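Long-range contact in sulfatase (Bacteroides fragilis CAG:558, PDB 6USS), which probably hydrolyses aryl sulfate esters as a calcium-dependent sulfatase of the gut microbiome: residues V185-S197 / P212-Y224. The protein carries 1 engineered substitution. Numbering follows the deposited sequence.
Sequences VNIAGHAGGGLAS and PNPWFAVPGLDKY
The ring of Phe-216 packs one face against Gly-194, whose CA stands over it in a CH-pi contact, 4.0 Å from the ring centroid, while Gly-192 CA approaches CD1 obliquely. With CG anti to its carbonyl carbon (chi1 -61°), the phenyl group is directed at this bare backbone. Phe-216 O accepts the backbone N-H of Ala-196 (N to O 2.9 Å), approached from well above the carbonyl plane, and also meets Leu-195 CA at 3.1 Å. A water links Phe-216 O and Gly-194 O to His-190; it sits in the imidazole plane, 2.8 Å from His-190 NE2. Trp-215 O sits at the same ring's edge, 3.4 Å from His-190 CE1, while Pro-219 CG covers one face. Phe-216 belongs to a type I beta turn, Pro-214 to Ala-217, in the long loop joining strand 185-187 of the central sulfatase sheet to helix 231-247; the glycine run 192-194 passes near the bound calcium ion. Val-218 spans two apolar neighbours, CG1 against Ala-188 CB and CG2 against Leu-195 CB. Upstream, the Asn-186 side chain grips Gly-189, OD1 accepting from its N in an Asx motif and ND2 donating to its O, which fixes the turn leading to His-190, and Lys-165 NZ hydrogen-bonds Gly-193 O.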
# COMPACT_ATOMS: atom_id res chain seq x y z
N VAL A 185 1.07 3.49 4.40
CA VAL A 185 1.26 4.92 4.20
C VAL A 185 2.71 5.17 3.81
O VAL A 185 3.63 4.67 4.48
CB VAL A 185 0.89 5.72 5.47
CG1 VAL A 185 1.26 7.20 5.31
CG2 VAL A 185 -0.60 5.55 5.80
N ASN A 186 2.92 5.94 2.74
CA ASN A 186 4.26 6.27 2.24
C ASN A 186 4.42 7.78 2.16
O ASN A 186 3.67 8.44 1.43
CB ASN A 186 4.53 5.64 0.87
CG ASN A 186 5.89 6.05 0.29
OD1 ASN A 186 6.75 6.57 1.01
ND2 ASN A 186 6.10 5.80 -1.00
N ILE A 187 5.40 8.33 2.88
CA ILE A 187 5.81 9.72 2.73
C ILE A 187 7.25 9.71 2.21
O ILE A 187 8.18 9.30 2.92
CB ILE A 187 5.71 10.50 4.05
CG1 ILE A 187 4.26 10.56 4.55
CG2 ILE A 187 6.29 11.90 3.89
CD1 ILE A 187 4.14 10.87 6.06
N ALA A 188 7.42 10.16 0.96
CA ALA A 188 8.72 10.48 0.35
C ALA A 188 9.60 9.26 0.08
O ALA A 188 10.80 9.42 -0.22
CB ALA A 188 9.49 11.49 1.20
N GLY A 189 9.06 8.04 0.17
CA GLY A 189 9.87 6.85 0.03
C GLY A 189 9.91 6.37 -1.40
O GLY A 189 8.87 6.16 -2.03
N HIS A 190 11.12 6.20 -1.93
CA HIS A 190 11.27 5.65 -3.27
C HIS A 190 12.59 4.88 -3.31
O HIS A 190 13.09 4.43 -2.28
CB HIS A 190 11.17 6.78 -4.32
CG HIS A 190 12.25 7.81 -4.21
ND1 HIS A 190 13.08 8.13 -5.27
CD2 HIS A 190 12.62 8.62 -3.18
CE1 HIS A 190 13.92 9.08 -4.89
NE2 HIS A 190 13.66 9.39 -3.63
N ALA A 191 13.14 4.71 -4.52
CA ALA A 191 14.37 3.96 -4.69
C ALA A 191 15.61 4.76 -4.33
O ALA A 191 16.67 4.17 -4.12
CB ALA A 191 14.52 3.47 -6.14
N GLY A 192 15.49 6.09 -4.26
CA GLY A 192 16.63 6.92 -3.92
C GLY A 192 17.18 6.71 -2.52
O GLY A 192 16.44 6.73 -1.53
N GLY A 193 18.50 6.53 -2.44
CA GLY A 193 19.18 6.47 -1.16
C GLY A 193 19.75 7.81 -0.73
O GLY A 193 20.19 7.95 0.41
N GLY A 194 19.77 8.79 -1.63
CA GLY A 194 20.24 10.12 -1.26
C GLY A 194 19.18 11.17 -1.47
O GLY A 194 18.00 10.84 -1.59
N LEU A 195 19.57 12.45 -1.54
CA LEU A 195 18.62 13.50 -1.83
C LEU A 195 19.32 14.65 -2.53
O LEU A 195 20.45 15.01 -2.17
CB LEU A 195 17.91 14.02 -0.57
CG LEU A 195 18.74 14.87 0.39
CD1 LEU A 195 17.81 15.66 1.29
CD2 LEU A 195 19.68 13.97 1.20
N ALA A 196 18.62 15.24 -3.50
CA ALA A 196 19.22 16.29 -4.30
C ALA A 196 19.49 17.55 -3.48
O ALA A 196 20.54 18.17 -3.63
CB ALA A 196 18.32 16.61 -5.50
N SER A 197 18.56 17.93 -2.59
CA SER A 197 18.72 19.12 -1.77
C SER A 197 17.83 19.03 -0.54
O SER A 197 16.72 18.53 -0.61
CB SER A 197 18.38 20.39 -2.55
OG SER A 197 18.32 21.50 -1.66
N PRO A 212 13.14 16.50 -16.74
CA PRO A 212 14.27 15.60 -16.46
C PRO A 212 14.64 15.56 -14.97
O PRO A 212 15.44 16.39 -14.53
CB PRO A 212 15.40 16.23 -17.29
CG PRO A 212 14.98 17.78 -17.37
CD PRO A 212 13.62 17.89 -16.69
N ASN A 213 14.09 14.62 -14.19
CA ASN A 213 14.33 14.76 -12.75
C ASN A 213 15.55 13.96 -12.30
O ASN A 213 15.73 12.81 -12.72
CB ASN A 213 13.11 14.29 -11.94
CG ASN A 213 12.40 15.43 -11.21
OD1 ASN A 213 12.72 16.62 -11.37
ND2 ASN A 213 11.42 15.06 -10.40
N PRO A 214 16.39 14.53 -11.43
CA PRO A 214 17.52 13.77 -10.89
C PRO A 214 17.06 12.61 -10.01
O PRO A 214 16.00 12.66 -9.39
CB PRO A 214 18.30 14.81 -10.07
CG PRO A 214 17.33 15.92 -9.79
CD PRO A 214 16.40 15.94 -10.98
N TRP A 215 17.88 11.56 -9.98
CA TRP A 215 17.61 10.35 -9.19
C TRP A 215 17.07 10.64 -7.79
O TRP A 215 16.10 10.02 -7.35
CB TRP A 215 18.88 9.51 -9.06
CG TRP A 215 19.35 8.84 -10.32
CD1 TRP A 215 18.83 8.99 -11.58
CD2 TRP A 215 20.45 7.93 -10.43
NE1 TRP A 215 19.54 8.21 -12.47
CE2 TRP A 215 20.53 7.55 -11.79
CE3 TRP A 215 21.36 7.39 -9.52
CZ2 TRP A 215 21.49 6.65 -12.25
CZ3 TRP A 215 22.33 6.50 -9.98
CH2 TRP A 215 22.39 6.14 -11.34
N PHE A 216 17.72 11.55 -7.06
CA PHE A 216 17.49 11.72 -5.64
C PHE A 216 16.56 12.90 -5.32
O PHE A 216 16.53 13.36 -4.18
CB PHE A 216 18.82 11.88 -4.89
CG PHE A 216 19.74 10.68 -5.03
CD1 PHE A 216 19.26 9.45 -5.47
CD2 PHE A 216 21.09 10.79 -4.70
CE1 PHE A 216 20.10 8.35 -5.60
CE2 PHE A 216 21.93 9.69 -4.83
CZ PHE A 216 21.44 8.47 -5.29
N ALA A 217 15.82 13.40 -6.31
CA ALA A 217 14.77 14.35 -5.99
C ALA A 217 13.77 13.70 -5.04
O ALA A 217 13.40 12.53 -5.21
CB ALA A 217 14.07 14.84 -7.26
N VAL A 218 13.34 14.45 -4.02
CA VAL A 218 12.50 13.93 -2.95
C VAL A 218 11.03 14.04 -3.37
O VAL A 218 10.56 15.16 -3.61
CB VAL A 218 12.74 14.65 -1.62
CG1 VAL A 218 12.00 13.93 -0.49
CG2 VAL A 218 14.23 14.73 -1.33
N PRO A 219 10.30 12.94 -3.46
CA PRO A 219 8.89 13.00 -3.84
C PRO A 219 8.01 13.16 -2.61
O PRO A 219 8.45 13.01 -1.47
CB PRO A 219 8.65 11.65 -4.54
CG PRO A 219 9.62 10.72 -3.86
CD PRO A 219 10.78 11.54 -3.35
N GLY A 220 6.74 13.50 -2.85
CA GLY A 220 5.77 13.50 -1.77
C GLY A 220 5.75 14.73 -0.89
O GLY A 220 5.09 14.71 0.15
N LEU A 221 6.44 15.82 -1.26
CA LEU A 221 6.49 17.02 -0.44
C LEU A 221 6.22 18.26 -1.27
O LEU A 221 6.80 19.34 -1.04
CB LEU A 221 7.84 17.13 0.27
CG LEU A 221 8.20 15.93 1.15
CD1 LEU A 221 9.64 16.04 1.62
CD2 LEU A 221 7.23 15.81 2.35
N ASP A 222 5.33 18.12 -2.26
CA ASP A 222 5.13 19.18 -3.25
C ASP A 222 4.63 20.47 -2.60
O ASP A 222 5.03 21.56 -3.01
CB ASP A 222 4.16 18.70 -4.34
CG ASP A 222 4.74 17.54 -5.22
OD1 ASP A 222 5.62 16.77 -4.77
OD2 ASP A 222 4.28 17.41 -6.37
N LYS A 223 3.80 20.37 -1.55
CA LYS A 223 3.27 21.58 -0.94
C LYS A 223 4.33 22.38 -0.17
O LYS A 223 4.04 23.51 0.24
CB LYS A 223 2.09 21.26 -0.01
CG LYS A 223 2.46 20.48 1.26
CD LYS A 223 1.29 20.46 2.27
CE LYS A 223 1.15 19.10 3.00
NZ LYS A 223 0.41 18.00 2.27
N TYR A 224 5.52 21.83 0.05
CA TYR A 224 6.58 22.59 0.71
C TYR A 224 7.52 23.27 -0.28
O TYR A 224 8.43 23.98 0.14
CB TYR A 224 7.39 21.69 1.65
CG TYR A 224 6.55 21.05 2.73
CD1 TYR A 224 6.29 21.72 3.92
CD2 TYR A 224 6.02 19.77 2.57
CE1 TYR A 224 5.51 21.14 4.91
CE2 TYR A 224 5.25 19.19 3.56
CZ TYR A 224 4.99 19.88 4.73
OH TYR A 224 4.21 19.33 5.73
O HOH W 1 15.29 11.45 -2.67